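Local coordinates for putative diflavin flavoprotein A 3 (Synechocystis sp., PDB 6H0D) that probably passes electrons from NADH to oxygen, reducing it to water, and here comprises its metallo-beta-lactamase-like and flavodoxin-like core without the flavin reductase part, at residues Ile10-Thr15 with Pro163-Leu168; Leu71-Leu76 with Leu96-Gln101; Leu76-Leu81 with Gln101-Cys106; Ala263-Asn268 with Pro315-His320. One frame throughout, in Å; residues are numbered along the deposited sequence.

Contact 1: residues Ile10-Thr15 with Pro163-Leu168; sequences IAVDTT and PRTEIL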
loop_
_atom_site.group_PDB
_atom_site.type_symbol
_atom_site.label_atom_id
_atom_site.label_comp_id
_atom_site.label_asym_id
_atom_site.label_seq_id
_atom_site.Cartn_x
_atom_site.Cartn_y
_atom_site.Cartn_z
ATOM N N ILE A 10 20.865 0.945 -14.109
ATOM C CA ILE A 10 20.830 1.974 -13.093
ATOM C C ILE A 10 21.977 1.871 -12.118
ATOM O O ILE A 10 22.264 2.827 -11.418
ATOM C CB ILE A 10 19.502 1.949 -12.327
ATOM C CG1 ILE A 10 19.315 0.635 -11.558
ATOM C CG2 ILE A 10 18.346 2.214 -13.288
ATOM C CD1 ILE A 10 18.079 0.648 -10.585
ATOM N N ALA A 11 22.630 0.716 -12.064
ATOM C CA ALA A 11 23.786 0.508 -11.176
ATOM C C ALA A 11 24.448 -0.782 -11.604
ATOM O O ALA A 11 23.948 -1.459 -12.505
ATOM C CB ALA A 11 23.381 0.454 -9.696
ATOM N N VAL A 12 25.575 -1.124 -10.993
ATOM C CA VAL A 12 26.308 -2.265 -11.502
ATOM C C VAL A 12 25.411 -3.495 -11.342
ATOM O O VAL A 12 24.790 -3.702 -10.280
ATOM C CB VAL A 12 27.709 -2.435 -10.815
ATOM C CG1 VAL A 12 27.597 -2.506 -9.341
ATOM C CG2 VAL A 12 28.370 -3.681 -11.303
ATOM N N ASP A 13 25.286 -4.243 -12.442
ATOM C CA ASP A 13 24.494 -5.471 -12.518
ATOM C C ASP A 13 22.991 -5.224 -12.343
ATOM O O ASP A 13 22.210 -6.171 -12.231
ATOM C CB ASP A 13 24.966 -6.480 -11.469
ATOM C CG ASP A 13 26.438 -6.807 -11.602
ATOM O OD1 ASP A 13 26.840 -7.310 -12.678
ATOM O OD2 ASP A 13 27.185 -6.537 -10.636
ATOM N N THR A 14 22.582 -3.960 -12.340
ATOM C CA THR A 14 21.212 -3.625 -11.968
ATOM C C THR A 14 20.462 -2.837 -13.048
ATOM O O THR A 14 20.912 -1.786 -13.526
ATOM C CB THR A 14 21.193 -2.823 -10.667
ATOM O OG1 THR A 14 21.942 -3.517 -9.671
ATOM C CG2 THR A 14 19.788 -2.661 -10.166
ATOM N N THR A 15 19.298 -3.361 -13.412
ATOM C CA THR A 15 18.466 -2.760 -14.437
ATOM C C THR A 15 17.075 -2.509 -13.885
ATOM O O THR A 15 16.569 -3.324 -13.104
ATOM C CB THR A 15 18.340 -3.663 -15.668
ATOM O OG1 THR A 15 19.640 -4.127 -16.041
ATOM C CG2 THR A 15 17.709 -2.902 -16.829
ATOM N N PRO A 163 24.108 -3.349 -0.768
ATOM C CA PRO A 163 25.301 -2.568 -0.431
ATOM C C PRO A 163 26.256 -2.372 -1.607
ATOM O O PRO A 163 26.971 -1.364 -1.600
ATOM C CB PRO A 163 25.960 -3.387 0.677
ATOM C CG PRO A 163 25.438 -4.752 0.522
ATOM C CD PRO A 163 24.029 -4.593 0.013
ATOM N N ARG A 164 26.278 -3.272 -2.591
ATOM C CA ARG A 164 27.178 -3.077 -3.736
ATOM C C ARG A 164 26.800 -1.806 -4.505
ATOM O O ARG A 164 27.672 -1.082 -5.010
ATOM C CB ARG A 164 27.157 -4.294 -4.662
ATOM C CG ARG A 164 27.922 -4.118 -5.993
ATOM C CD ARG A 164 29.440 -4.018 -5.799
ATOM N NE ARG A 164 30.190 -3.701 -7.031
ATOM C CZ ARG A 164 30.524 -2.464 -7.428
ATOM N NH1 ARG A 164 30.181 -1.391 -6.715
ATOM N NH2 ARG A 164 31.202 -2.288 -8.551
ATOM N N THR A 165 25.503 -1.515 -4.567
ATOM C CA THR A 165 25.031 -0.377 -5.352
ATOM C C THR A 165 24.498 0.788 -4.496
ATOM O O THR A 165 24.193 1.869 -5.025
ATOM C CB THR A 165 23.924 -0.820 -6.313
ATOM O OG1 THR A 165 22.806 -1.291 -5.545
ATOM C CG2 THR A 165 24.420 -1.952 -7.224
ATOM N N GLU A 166 24.386 0.561 -3.184
ATOM C CA GLU A 166 23.816 1.550 -2.268
ATOM C C GLU A 166 22.382 1.925 -2.669
ATOM O O GLU A 166 21.942 3.065 -2.477
ATOM C CB GLU A 166 24.700 2.800 -2.196
ATOM C CG GLU A 166 25.898 2.615 -1.286
ATOM C CD GLU A 166 27.099 3.452 -1.676
ATOM O OE1 GLU A 166 27.255 3.802 -2.873
ATOM O OE2 GLU A 166 27.901 3.743 -0.769
ATOM N N ILE A 167 21.658 0.953 -3.230
ATOM C CA ILE A 167 20.257 1.138 -3.546
ATOM C C ILE A 167 19.396 0.514 -2.463
ATOM O O ILE A 167 19.594 -0.646 -2.056
ATOM C CB ILE A 167 19.877 0.506 -4.888
ATOM C CG1 ILE A 167 20.694 1.138 -6.015
ATOM C CG2 ILE A 167 18.337 0.604 -5.126
ATOM C CD1 ILE A 167 20.475 0.447 -7.356
ATOM N N LEU A 168 18.427 1.291 -2.006
ATOM C CA LEU A 168 17.386 0.788 -1.127
ATOM C C LEU A 168 16.128 0.598 -1.958
ATOM O O LEU A 168 15.635 1.555 -2.565
ATOM C CB LEU A 168 17.182 1.772 0.008
ATOM C CG LEU A 168 16.472 1.407 1.297
ATOM C CD1 LEU A 168 16.699 -0.058 1.713
ATOM C CD2 LEU A 168 17.059 2.369 2.317
HETATM O O HOH W 1 21.302 -3.083 -6.919
#
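Val12 CG1 sits on one face of the Arg164 guanidinium, over its centre and 3.5 Å from Arg164 CZ. The two side chains cross at about a right angle. With Arg164 CG anti to the backbone N (chi1 172°), CG also lies 3.7 Å from Val12 CG1. The bend at the second torsion sets the direction of the rest of the chain, and the guanidinium lies against the same methyl. The contact is therefore a methyl against a flat cationic plate. Asp13, next to Val12, turns its carboxylate to Arg140 and His142 instead.

Beside the plate, Thr165 CG2 fills the middle of the contact. It meets Ala11 CB at 3.6 Å and approaches Val12 O at 3.5 Å. Ala11 to Thr14 form a type II beta turn, the hairpin link between strands 4-11 and 14-21. A classic beta bulge sets Ile10 and Ala11 together opposite Thr14. The turn is laid against the loop that leads into strand 167-171, so the hairpin at the edge of one sheet meets the loop before an inner strand of the other.

On the far side of Thr165 the packing is apolar. Ile167 CD1 lies 3.7 Å from Ala11 CB and 4.0 Å from Ile10 CD1. The polar link is indirect. Thr14 OG1 donates to Val12 O, 2.9 Å away, from above the carbonyl plane. It also accepts from a water, which pairs with Thr165 OG1 at 2.7 Å.

Contact 2: residues Leu71-Leu76 with Leu96-Gln101; sequences LDLNSL and LSLAPQ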
loop_
_atom_site.group_PDB
_atom_site.type_symbol
_atom_site.label_atom_id
_atom_site.label_comp_id
_atom_site.label_asym_id
_atom_site.label_seq_id
_atom_site.Cartn_x
_atom_site.Cartn_y
_atom_site.Cartn_z
ATOM N N LEU A 71 16.013 -11.696 -20.942
ATOM C CA LEU A 71 16.412 -12.657 -19.921
ATOM C C LEU A 71 15.885 -14.035 -20.270
ATOM O O LEU A 71 14.718 -14.189 -20.642
ATOM C CB LEU A 71 15.887 -12.240 -18.536
ATOM C CG LEU A 71 16.094 -13.231 -17.364
ATOM C CD1 LEU A 71 17.588 -13.453 -16.979
ATOM C CD2 LEU A 71 15.268 -12.858 -16.128
ATOM N N ASP A 72 16.743 -15.040 -20.151
ATOM C CA ASP A 72 16.282 -16.410 -20.201
ATOM C C ASP A 72 15.643 -16.721 -18.861
ATOM O O ASP A 72 16.337 -16.918 -17.864
ATOM C CB ASP A 72 17.447 -17.346 -20.503
ATOM C CG ASP A 72 17.014 -18.793 -20.701
ATOM O OD1 ASP A 72 16.174 -19.302 -19.909
ATOM O OD2 ASP A 72 17.536 -19.424 -21.654
ATOM N N LEU A 73 14.317 -16.756 -18.829
ATOM C CA LEU A 73 13.594 -16.925 -17.566
ATOM C C LEU A 73 13.913 -18.236 -16.832
ATOM O O LEU A 73 13.615 -18.377 -15.650
ATOM C CB LEU A 73 12.082 -16.816 -17.804
ATOM C CG LEU A 73 11.636 -15.395 -18.163
ATOM C CD1 LEU A 73 10.130 -15.322 -18.035
ATOM C CD2 LEU A 73 12.311 -14.369 -17.278
ATOM N N ASN A 74 14.530 -19.192 -17.516
ATOM C CA ASN A 74 14.950 -20.411 -16.844
ATOM C C ASN A 74 16.182 -20.177 -16.008
ATOM O O ASN A 74 16.539 -21.024 -15.207
ATOM C CB ASN A 74 15.229 -21.523 -17.842
ATOM C CG ASN A 74 13.998 -21.957 -18.566
ATOM O OD1 ASN A 74 13.068 -22.506 -17.961
ATOM N ND2 ASN A 74 13.965 -21.707 -19.872
ATOM N N SER A 75 16.832 -19.035 -16.217
ATOM C CA SER A 75 18.020 -18.639 -15.467
ATOM C C SER A 75 17.694 -17.753 -14.269
ATOM O O SER A 75 18.584 -17.344 -13.519
ATOM C CB SER A 75 18.975 -17.880 -16.378
ATOM O OG SER A 75 18.412 -16.614 -16.718
ATOM N N LEU A 76 16.426 -17.410 -14.122
ATOM C CA LEU A 76 15.995 -16.591 -13.006
ATOM C C LEU A 76 16.071 -17.373 -11.683
ATOM O O LEU A 76 15.390 -18.385 -11.511
ATOM C CB LEU A 76 14.574 -16.091 -13.263
ATOM C CG LEU A 76 14.016 -15.153 -12.219
ATOM C CD1 LEU A 76 14.975 -13.983 -12.080
ATOM C CD2 LEU A 76 12.635 -14.720 -12.678
ATOM N N LEU A 96 5.836 -17.262 -13.157
ATOM C CA LEU A 96 6.364 -18.454 -12.501
ATOM C C LEU A 96 6.139 -19.736 -13.310
ATOM O O LEU A 96 6.816 -20.732 -13.068
ATOM C CB LEU A 96 5.774 -18.619 -11.105
ATOM C CG LEU A 96 6.248 -17.508 -10.169
ATOM C CD1 LEU A 96 5.788 -17.760 -8.740
ATOM C CD2 LEU A 96 7.751 -17.371 -10.259
ATOM N N SER A 97 5.211 -19.731 -14.262
ATOM C CA SER A 97 5.119 -20.868 -15.175
ATOM C C SER A 97 6.376 -20.912 -16.040
ATOM O O SER A 97 6.900 -21.976 -16.353
ATOM C CB SER A 97 3.880 -20.781 -16.064
ATOM O OG SER A 97 2.685 -20.898 -15.314
ATOM N N LEU A 98 6.861 -19.738 -16.411
ATOM C CA LEU A 98 8.027 -19.625 -17.273
ATOM C C LEU A 98 9.334 -19.806 -16.521
ATOM O O LEU A 98 10.340 -20.195 -17.102
ATOM C CB LEU A 98 8.037 -18.262 -17.963
ATOM C CG LEU A 98 6.996 -17.963 -19.039
ATOM C CD1 LEU A 98 6.783 -16.478 -19.132
ATOM C CD2 LEU A 98 7.489 -18.512 -20.365
ATOM N N ALA A 99 9.318 -19.498 -15.234
ATOM C CA ALA A 99 10.511 -19.613 -14.409
ATOM C C ALA A 99 10.258 -20.601 -13.289
ATOM O O ALA A 99 10.300 -20.235 -12.118
ATOM C CB ALA A 99 10.909 -18.248 -13.839
ATOM N N PRO A 100 9.979 -21.862 -13.641
ATOM C CA PRO A 100 9.556 -22.822 -12.607
ATOM C C PRO A 100 10.628 -23.067 -11.529
ATOM O O PRO A 100 10.307 -23.463 -10.412
ATOM C CB PRO A 100 9.278 -24.098 -13.412
ATOM C CG PRO A 100 10.148 -23.975 -14.614
ATOM C CD PRO A 100 10.140 -22.503 -14.958
ATOM N N GLN A 101 11.884 -22.800 -11.865
ATOM C CA GLN A 101 12.995 -23.029 -10.958
ATOM C C GLN A 101 13.197 -21.925 -9.925
ATOM O O GLN A 101 13.907 -22.117 -8.942
ATOM C CB GLN A 101 14.283 -23.176 -11.754
ATOM C CG GLN A 101 14.833 -21.864 -12.269
ATOM C CD GLN A 101 13.954 -21.258 -13.318
ATOM O OE1 GLN A 101 13.266 -21.971 -14.041
ATOM N NE2 GLN A 101 13.943 -19.941 -13.393
HETATM O O HOH W 2 13.596 -24.143 -15.181
#
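Leu73 CD1 packs against Leu98 at the end of helix 86-98, 3.6 Å from Leu98 CB and close to Leu98 CD1 as well. Next to this pair, Ala99 CB rests 3.3 Å from Leu73 O and 4.1 Å from Leu76 CD2. Ala99 is the first residue to leave the helical path, and its methyl lies against Leu73 and Leu76. Leu67 and Ile68 of helix 60-70 also touch Leu73.

Further out, the Gln101 amide closes the contact. Its CG stands between the backbone N and the carbonyl carbon (chi1 76°), and a bend at chi2 turns the amide back to the 71-76 loop. Gln101 NE2 donates to Leu76 O at 2.8 Å, nearly straight at 172° and on a lone pair. It also donates to Leu73 O at 2.8 Å, but this bond is more bent (136°). At the outer edge a water donates to Gln101 OE1 and, over a longer 3.3 Å, to Asn74 OD1. The Asn74 and Gln101 amides are steeply inclined to each other.

The site joins the loop before strand 78-80 to the helix exit in this beta-alpha-beta unit. Two carbonyls of one loop grip a single NE2, which fixes the rotation of the Gln101 amide and leaves its oxygen turned to the water.

Contact 3: residues Leu76-Leu81 with Gln101-Cys106; sequences LDYVIL and QATIIC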
loop_
_atom_site.group_PDB
_atom_site.type_symbol
_atom_site.label_atom_id
_atom_site.label_comp_id
_atom_site.label_asym_id
_atom_site.label_seq_id
_atom_site.Cartn_x
_atom_site.Cartn_y
_atom_site.Cartn_z
ATOM N N LEU A 76 16.426 -17.410 -14.122
ATOM C CA LEU A 76 15.995 -16.591 -13.006
ATOM C C LEU A 76 16.071 -17.373 -11.683
ATOM O O LEU A 76 15.390 -18.385 -11.511
ATOM C CB LEU A 76 14.574 -16.091 -13.263
ATOM C CG LEU A 76 14.016 -15.153 -12.219
ATOM C CD1 LEU A 76 14.975 -13.983 -12.080
ATOM C CD2 LEU A 76 12.635 -14.720 -12.678
ATOM N N ASP A 77 16.899 -16.919 -10.746
ATOM C CA ASP A 77 17.008 -17.627 -9.463
ATOM C C ASP A 77 15.926 -17.215 -8.463
ATOM O O ASP A 77 15.370 -18.053 -7.747
ATOM C CB ASP A 77 18.387 -17.408 -8.836
ATOM C CG ASP A 77 19.506 -17.995 -9.682
ATOM O OD1 ASP A 77 19.617 -19.249 -9.702
ATOM O OD2 ASP A 77 20.263 -17.209 -10.318
ATOM N N TYR A 78 15.632 -15.918 -8.416
ATOM C CA TYR A 78 14.746 -15.384 -7.397
ATOM C C TYR A 78 13.710 -14.391 -7.931
ATOM O O TYR A 78 13.997 -13.560 -8.807
ATOM C CB TYR A 78 15.569 -14.697 -6.300
ATOM C CG TYR A 78 16.585 -15.581 -5.599
ATOM C CD1 TYR A 78 17.954 -15.399 -5.806
ATOM C CD2 TYR A 78 16.174 -16.588 -4.710
ATOM C CE1 TYR A 78 18.886 -16.200 -5.162
ATOM C CE2 TYR A 78 17.109 -17.392 -4.063
ATOM C CZ TYR A 78 18.465 -17.195 -4.299
ATOM O OH TYR A 78 19.395 -17.989 -3.663
ATOM N N VAL A 79 12.502 -14.467 -7.385
ATOM C CA VAL A 79 11.552 -13.387 -7.586
ATOM C C VAL A 79 11.300 -12.760 -6.215
ATOM O O VAL A 79 10.777 -13.410 -5.325
ATOM C CB VAL A 79 10.256 -13.890 -8.272
ATOM C CG1 VAL A 79 9.227 -12.769 -8.407
ATOM C CG2 VAL A 79 10.616 -14.469 -9.643
ATOM N N ILE A 80 11.719 -11.504 -6.051
ATOM C CA ILE A 80 11.662 -10.814 -4.763
ATOM C C ILE A 80 10.451 -9.882 -4.688
ATOM O O ILE A 80 10.292 -9.005 -5.532
ATOM C CB ILE A 80 12.952 -10.006 -4.518
ATOM C CG1 ILE A 80 14.165 -10.942 -4.491
ATOM C CG2 ILE A 80 12.864 -9.237 -3.221
ATOM C CD1 ILE A 80 15.457 -10.233 -4.241
ATOM N N LEU A 81 9.582 -10.073 -3.698
ATOM C CA LEU A 81 8.364 -9.241 -3.620
ATOM C C LEU A 81 8.399 -8.216 -2.477
ATOM O O LEU A 81 8.539 -8.566 -1.288
ATOM C CB LEU A 81 7.126 -10.126 -3.460
ATOM C CG LEU A 81 7.059 -11.232 -4.501
ATOM C CD1 LEU A 81 5.910 -12.187 -4.206
ATOM C CD2 LEU A 81 6.905 -10.573 -5.844
ATOM N N GLN A 101 11.884 -22.800 -11.865
ATOM C CA GLN A 101 12.995 -23.029 -10.958
ATOM C C GLN A 101 13.197 -21.925 -9.925
ATOM O O GLN A 101 13.907 -22.117 -8.942
ATOM C CB GLN A 101 14.283 -23.176 -11.754
ATOM C CG GLN A 101 14.833 -21.864 -12.269
ATOM C CD GLN A 101 13.954 -21.258 -13.318
ATOM O OE1 GLN A 101 13.266 -21.971 -14.041
ATOM N NE2 GLN A 101 13.943 -19.941 -13.393
ATOM N N ALA A 102 12.596 -20.766 -10.153
ATOM C CA ALA A 102 12.865 -19.609 -9.309
ATOM C C ALA A 102 12.297 -19.798 -7.894
ATOM O O ALA A 102 11.288 -20.486 -7.698
ATOM C CB ALA A 102 12.295 -18.317 -9.968
ATOM N N THR A 103 12.962 -19.189 -6.917
ATOM C CA THR A 103 12.446 -19.118 -5.559
ATOM C C THR A 103 11.814 -17.763 -5.221
ATOM O O THR A 103 12.392 -16.702 -5.516
ATOM C CB THR A 103 13.556 -19.391 -4.583
ATOM O OG1 THR A 103 14.016 -20.723 -4.806
ATOM C CG2 THR A 103 13.071 -19.227 -3.148
ATOM N N ILE A 104 10.627 -17.779 -4.614
ATOM C CA ILE A 104 10.002 -16.522 -4.197
ATOM C C ILE A 104 10.611 -16.029 -2.886
ATOM O O ILE A 104 10.731 -16.783 -1.926
ATOM C CB ILE A 104 8.505 -16.675 -4.020
ATOM C CG1 ILE A 104 7.875 -17.147 -5.330
ATOM C CG2 ILE A 104 7.907 -15.371 -3.563
ATOM C CD1 ILE A 104 6.645 -17.975 -5.137
ATOM N N ILE A 105 11.013 -14.766 -2.861
ATOM C CA ILE A 105 11.551 -14.132 -1.665
ATOM C C ILE A 105 10.563 -13.092 -1.185
ATOM O O ILE A 105 10.219 -12.159 -1.948
ATOM C CB ILE A 105 12.912 -13.439 -1.940
ATOM C CG1 ILE A 105 13.920 -14.455 -2.486
ATOM C CG2 ILE A 105 13.424 -12.753 -0.684
ATOM C CD1 ILE A 105 14.152 -15.628 -1.553
ATOM N N CYS A 106 10.102 -13.224 0.059
ATOM C CA CYS A 106 9.165 -12.228 0.555
ATOM C C CYS A 106 9.016 -12.252 2.075
ATOM O O CYS A 106 9.615 -13.085 2.733
ATOM C CB CYS A 106 7.806 -12.424 -0.123
ATOM S SG CYS A 106 7.044 -13.990 0.282
HETATM O O HOH W 3 16.639 -20.798 -6.500
#
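Strands 78-80 and 103-106 run parallel, with axes 4.6 Å apart at closest approach and 26° between their directions, pairing Tyr78 with Thr103, Val79 with Ile104 and Ile80 with Ile105 through four alternating backbone bonds: Thr103 N to Asp77 O, Val79 N to Thr103 O, Ile105 N to Val79 O and Leu81 N to Ile105 O.

Tyr78, Thr103, Ile80 and Ile105 share one face of the sheet. The Tyr78 side chain lies alongside Thr103, pointing the same way, with Tyr78 CD2 3.8 Å from Thr103 CB. Ile105 CG1 meets the same ring carbon at 3.8 Å and approaches the ring obliquely. Ile105 CG1 is anti to its carbonyl carbon (chi1 -58°), which carries this branch toward the tyrosine. Behind it, Ile105 CB touches Ile80 CG1 at 3.8 Å, and these two side chains run side by side.

The intervening helix 86-98 makes this a beta-alpha-beta crossover within the mixed sheet of the metallo-beta-lactamase-like domain. That helix covers the opposite face, where Leu92 and Leu95 pack on Val79 and Leu96 on Ile104. On this face Val79 CG2 lies 4.2 Å from Ala102 CB.

Past the last pair, Leu81 CD1 reaches back to Ile104 CG2 at 3.8 Å. At the other end, a water donates to Asp77 O and pairs with Thr103 OG1. The Asp77 carboxylate instead accepts from the Ile49 backbone N, which ties the segment to strand 49-52.

Contact 4: residues Ala263-Asn268 with Pro315-His320; sequences ASAYGN and PTLGGH. With SO4 (sulfate ion), chain D.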
loop_
_atom_site.group_PDB
_atom_site.type_symbol
_atom_site.label_atom_id
_atom_site.label_comp_id
_atom_site.label_asym_id
_atom_site.label_seq_id
_atom_site.Cartn_x
_atom_site.Cartn_y
_atom_site.Cartn_z
ATOM N N ALA A 263 -12.080 -3.632 6.715
ATOM C CA ALA A 263 -11.640 -4.884 6.109
ATOM C C ALA A 263 -12.118 -4.929 4.636
ATOM O O ALA A 263 -13.065 -4.209 4.252
ATOM C CB ALA A 263 -12.174 -6.077 6.891
ATOM N N SER A 264 -11.486 -5.767 3.812
ATOM C CA SER A 264 -11.866 -5.850 2.399
ATOM C C SER A 264 -11.424 -7.195 1.824
ATOM O O SER A 264 -10.244 -7.531 1.913
ATOM C CB SER A 264 -11.235 -4.679 1.604
ATOM O OG SER A 264 -11.820 -4.495 0.324
ATOM N N ALA A 265 -12.363 -7.955 1.246
ATOM C CA ALA A 265 -12.050 -9.226 0.573
ATOM C C ALA A 265 -11.468 -9.000 -0.837
ATOM O O ALA A 265 -10.425 -9.558 -1.178
ATOM C CB ALA A 265 -13.293 -10.119 0.506
ATOM N N TYR A 266 -12.122 -8.169 -1.649
ATOM C CA TYR A 266 -11.657 -7.929 -3.023
ATOM C C TYR A 266 -11.177 -6.479 -3.312
ATOM O O TYR A 266 -10.919 -6.136 -4.473
ATOM C CB TYR A 266 -12.761 -8.311 -4.016
ATOM C CG TYR A 266 -13.288 -9.700 -3.795
ATOM C CD1 TYR A 266 -14.442 -9.911 -3.057
ATOM C CD2 TYR A 266 -12.624 -10.802 -4.298
ATOM C CE1 TYR A 266 -14.934 -11.187 -2.836
ATOM C CE2 TYR A 266 -13.104 -12.091 -4.083
ATOM C CZ TYR A 266 -14.261 -12.277 -3.350
ATOM O OH TYR A 266 -14.746 -13.553 -3.135
ATOM N N GLY A 267 -11.050 -5.646 -2.273
ATOM C CA GLY A 267 -10.429 -4.338 -2.398
ATOM C C GLY A 267 -11.377 -3.153 -2.473
ATOM O O GLY A 267 -10.966 -1.986 -2.331
ATOM N N ASN A 268 -12.648 -3.434 -2.709
ATOM C CA ASN A 268 -13.616 -2.355 -2.880
ATOM C C ASN A 268 -13.773 -1.497 -1.633
ATOM O O ASN A 268 -13.745 -0.271 -1.715
ATOM C CB ASN A 268 -14.975 -2.914 -3.295
ATOM C CG ASN A 268 -15.039 -3.230 -4.765
ATOM O OD1 ASN A 268 -14.404 -2.569 -5.585
ATOM N ND2 ASN A 268 -15.809 -4.245 -5.112
ATOM N N PRO A 315 -17.087 -5.134 4.129
ATOM C CA PRO A 315 -17.800 -5.816 3.041
ATOM C C PRO A 315 -18.820 -6.764 3.652
ATOM O O PRO A 315 -18.896 -6.862 4.885
ATOM C CB PRO A 315 -16.697 -6.581 2.321
ATOM C CG PRO A 315 -15.776 -6.979 3.447
ATOM C CD PRO A 315 -15.809 -5.806 4.448
ATOM N N THR A 316 -19.604 -7.439 2.815
ATOM C CA THR A 316 -20.548 -8.444 3.307
ATOM C C THR A 316 -20.243 -9.798 2.674
ATOM O O THR A 316 -20.193 -9.936 1.449
ATOM C CB THR A 316 -22.000 -8.059 3.031
ATOM O OG1 THR A 316 -22.288 -6.803 3.660
ATOM C CG2 THR A 316 -22.916 -9.109 3.609
ATOM N N LEU A 317 -20.011 -10.791 3.520
ATOM C CA LEU A 317 -19.511 -12.072 3.056
ATOM C C LEU A 317 -20.461 -13.090 3.578
ATOM O O LEU A 317 -20.470 -13.362 4.772
ATOM C CB LEU A 317 -18.080 -12.335 3.549
ATOM C CG LEU A 317 -17.079 -11.247 3.111
ATOM C CD1 LEU A 317 -15.679 -11.432 3.716
ATOM C CD2 LEU A 317 -17.004 -11.053 1.570
ATOM N N GLY A 318 -21.293 -13.617 2.691
ATOM C CA GLY A 318 -22.329 -14.538 3.110
ATOM C C GLY A 318 -23.247 -13.899 4.131
ATOM O O GLY A 318 -23.620 -14.527 5.134
ATOM N N GLY A 319 -23.586 -12.634 3.890
ATOM C CA GLY A 319 -24.609 -11.952 4.670
ATOM C C GLY A 319 -24.147 -11.471 6.024
ATOM O O GLY A 319 -24.942 -10.993 6.831
ATOM N N HIS A 320 -22.851 -11.597 6.277
ATOM C CA HIS A 320 -22.300 -11.167 7.547
ATOM C C HIS A 320 -21.097 -10.299 7.320
ATOM O O HIS A 320 -20.508 -10.323 6.244
ATOM C CB HIS A 320 -21.925 -12.370 8.405
ATOM C CG HIS A 320 -23.091 -13.247 8.727
ATOM N ND1 HIS A 320 -23.420 -14.357 7.972
ATOM C CD2 HIS A 320 -24.038 -13.150 9.691
ATOM C CE1 HIS A 320 -24.504 -14.919 8.474
ATOM N NE2 HIS A 320 -24.898 -14.206 9.517
HETATM S S SO4 D . -14.928 -5.796 -0.751
HETATM O O1 SO4 D . -16.349 -5.351 -0.740
HETATM O O2 SO4 D . -14.393 -5.852 -2.112
HETATM O O3 SO4 D . -14.111 -4.893 0.072
HETATM O O4 SO4 D . -14.802 -7.143 -0.213
#
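With its hydroxyl anti to the backbone N (chi1 -165°), Ser264 aims OG at O3 of a sulfate ion that lies between the two loops, beside Pro315. That bond is modelled as very short, so its length is doubtful. Pro315 CB lies 3.2 Å from sulfate O4 and forms an apolar wall on the other loop.

Backbone amides do much of the binding. Ala265 N donates to sulfate O4 at 3.0 Å, and Tyr266 N donates to the same oxygen at 3.2 Å and 164°. Asn268 N gives a bond of 3.0 Å to sulfate O2, and Thr269 N adds another to the ion. Gly267 is the N-cap of helix 268-282, so the anion sits at the amino end of that helix, where the dipole should favour it. The phi of Gly267, 102°, suits glycine.

Direct contact between the loops is small. Pro315 CD lies 3.2 Å from the carbonyl Ala263 O, and the apolar pair is Leu317 CD2 with Ala265 CB, 4.0 Å apart. In flavodoxins the loop after the first strand holds the FMN phosphate. The sulfate, probably from the crystallisation liquor, is consistent with that place here.

The 315-320 loop carries a type I' beta turn from Leu317 to His320, with Gly318 and Gly319 at its centre. The 263-268 loop links strand 257-262 to helix 268-282. The 315-320 loop links strand 309-313, next in the parallel sheet, to helix 323-335.

How the contacts relate
Contacts 2 and 3 belong to one beta-alpha-beta unit and share Leu76 and Gln101. Contact 3 is its buried strand pairing, while contact 2 is its partly buried end, held by a side-chain amide. They touch where Leu96 packs on Val79 and Ile104. Contact 1 is also partly buried and reaches the same sheet at its 4-11 edge. It joins this sheet to a second one through methyl groups and a water. Contacts 2 and 3 are nested in the chain loop that contact 1 closes. Contact 4 lies in the flavodoxin-like part, its centre about 41 Å from that of contact 1. It is a surface contact built around an anion.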